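Local atomic coordinates of FAD-binding oxidoreductase (Gulosibacter chungangensis, PDB entry 7PBG), a protein that oxidises 4-ethylphenol, dehydrogenating the alkyl chain of such 4-alkylphenols with the help of a bound FAD cofactor. Residues 8-12 with 13-17. Residues are numbered along the deposited sequence; the frame is centred on the assembly and turned at random.
Sequences DGVSA and EQFAN
Ser11 and Gln14 grip each other twice, each side chain bonding to the backbone N-H of the other. Gln14 N donates to Ser11 OG over 3.1 Å, while the N-H of Ser11 points almost straight (177°) at Gln14 OE1, with Ser11 N also 3.1 Å from Gln14 OE1, and meets this amide oxygen from a position tilted 27° out of the carbonyl plane. The serine hydroxyl lies between its own N and carbonyl carbon, which turns OG back over the start of the helix; the glutamine sends CG to the side of its backbone N (chi1 -78°), and its extended chain carries OE1 back to the residue ahead of the helix. CB and CG of Gln14 both lie against Ser11 OG, CG at 3.4 Å. A water bound to Ser11 OG donates to Glu13 OE1, linking the cap to the first turn. An alanine in place of Gln14 would keep its own backbone bond to Ser11 OG but would probably leave Ser11 N without its mate and the preceding loop freer to shift. Behind the cap the helical ladder begins, with Phe15 N bonding to Ser11 O (2.9 Å) and Ala16 N to Ala12 O (2.8 Å). On the buried side, Val10 CG1 packs 4.0 Å from Phe15 CB, at the edge of the ring and near its plane. The ring itself leads away into the protein, meeting Phe3 edge-to-face and touching Leu6, Ser56 and Ile79; its side chain is about 12 Å from that of the FAD-binding His82. Ser11 as N-cap and Gln14 three residues on form a capping box, together with a hydrophobic staple between Val10 (N') and Phe15 (N4), at the N-terminus of helix 12-26 near the start of this flavoprotein chain.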
loop_
_atom_site.group_PDB
_atom_site.type_symbol
_atom_site.label_atom_id
_atom_site.label_comp_id
_atom_site.label_asym_id
_atom_site.label_seq_id
_atom_site.Cartn_x
_atom_site.Cartn_y
_atom_site.Cartn_z
ATOM N N ASP A 8 -33.047 -11.463 -11.283
ATOM C CA ASP A 8 -34.016 -11.963 -10.265
ATOM C C ASP A 8 -34.663 -10.780 -9.526
ATOM O O ASP A 8 -33.940 -9.856 -9.091
ATOM C CB ASP A 8 -33.332 -12.909 -9.285
ATOM C CG ASP A 8 -32.963 -14.239 -9.904
ATOM O OD1 ASP A 8 -33.410 -14.502 -11.036
ATOM O OD2 ASP A 8 -32.238 -15.006 -9.244
ATOM N N GLY A 9 -35.991 -10.776 -9.388
ATOM C CA GLY A 9 -36.718 -9.727 -8.655
ATOM C C GLY A 9 -37.087 -8.518 -9.502
ATOM O O GLY A 9 -37.780 -7.634 -8.985
ATOM N N VAL A 10 -36.654 -8.443 -10.760
ATOM C CA VAL A 10 -36.961 -7.291 -11.651
ATOM C C VAL A 10 -37.752 -7.852 -12.837
ATOM O O VAL A 10 -37.235 -8.684 -13.596
ATOM C CB VAL A 10 -35.701 -6.549 -12.130
ATOM C CG1 VAL A 10 -36.053 -5.458 -13.125
ATOM C CG2 VAL A 10 -34.891 -5.999 -10.954
ATOM N N SER A 11 -38.970 -7.374 -12.980
ATOM C CA SER A 11 -39.912 -7.799 -14.025
ATOM C C SER A 11 -39.501 -7.129 -15.342
ATOM O O SER A 11 -38.712 -6.127 -15.323
ATOM C CB SER A 11 -41.294 -7.392 -13.613
ATOM O OG SER A 11 -41.515 -6.000 -13.857
ATOM N N ALA A 12 -39.969 -7.654 -16.469
ATOM C CA ALA A 12 -39.720 -7.008 -17.778
ATOM C C ALA A 12 -40.242 -5.567 -17.786
ATOM O O ALA A 12 -39.628 -4.687 -18.437
ATOM C CB ALA A 12 -40.309 -7.834 -18.898
ATOM N N GLU A 13 -41.401 -5.314 -17.179
ATOM C CA GLU A 13 -42.010 -3.968 -17.192
ATOM C C GLU A 13 -41.069 -3.013 -16.439
ATOM O O GLU A 13 -40.778 -1.925 -16.961
ATOM C CB GLU A 13 -43.420 -4.047 -16.609
ATOM C CG GLU A 13 -44.060 -2.689 -16.417
ATOM C CD GLU A 13 -45.399 -2.819 -15.724
ATOM O OE1 GLU A 13 -45.432 -2.690 -14.487
ATOM O OE2 GLU A 13 -46.382 -3.163 -16.423
ATOM N N GLN A 14 -40.631 -3.421 -15.250
ATOM C CA GLN A 14 -39.697 -2.636 -14.406
ATOM C C GLN A 14 -38.395 -2.389 -15.177
ATOM O O GLN A 14 -37.963 -1.209 -15.243
ATOM C CB GLN A 14 -39.466 -3.388 -13.101
ATOM C CG GLN A 14 -40.636 -3.207 -12.141
ATOM C CD GLN A 14 -40.565 -4.191 -11.002
ATOM O OE1 GLN A 14 -39.824 -5.168 -11.049
ATOM N NE2 GLN A 14 -41.352 -3.940 -9.958
ATOM N N PHE A 15 -37.819 -3.443 -15.750
ATOM C CA PHE A 15 -36.558 -3.367 -16.534
ATOM C C PHE A 15 -36.725 -2.412 -17.719
ATOM O O PHE A 15 -35.834 -1.548 -17.972
ATOM C CB PHE A 15 -36.123 -4.751 -17.016
ATOM C CG PHE A 15 -34.703 -4.780 -17.501
ATOM C CD1 PHE A 15 -33.669 -4.795 -16.580
ATOM C CD2 PHE A 15 -34.392 -4.676 -18.847
ATOM C CE1 PHE A 15 -32.346 -4.809 -17.002
ATOM C CE2 PHE A 15 -33.063 -4.690 -19.261
ATOM C CZ PHE A 15 -32.055 -4.737 -18.331
ATOM N N ALA A 16 -37.813 -2.544 -18.485
ATOM C CA ALA A 16 -38.071 -1.639 -19.631
ATOM C C ALA A 16 -38.132 -0.189 -19.117
ATOM O O ALA A 16 -37.737 0.737 -19.868
ATOM C CB ALA A 16 -39.356 -2.011 -20.349
ATOM N N ASN A 17 -38.656 0.025 -17.917
ATOM C CA ASN A 17 -38.838 1.398 -17.375
ATOM C C ASN A 17 -37.452 1.966 -17.051
ATOM O O ASN A 17 -37.214 3.110 -17.435
ATOM C CB ASN A 17 -39.762 1.476 -16.167
ATOM C CG ASN A 17 -41.227 1.395 -16.536
ATOM O OD1 ASN A 17 -41.621 1.745 -17.639
ATOM N ND2 ASN A 17 -42.027 0.930 -15.604
HETATM O O HOH W 1 -44.045 -5.007 -12.948
#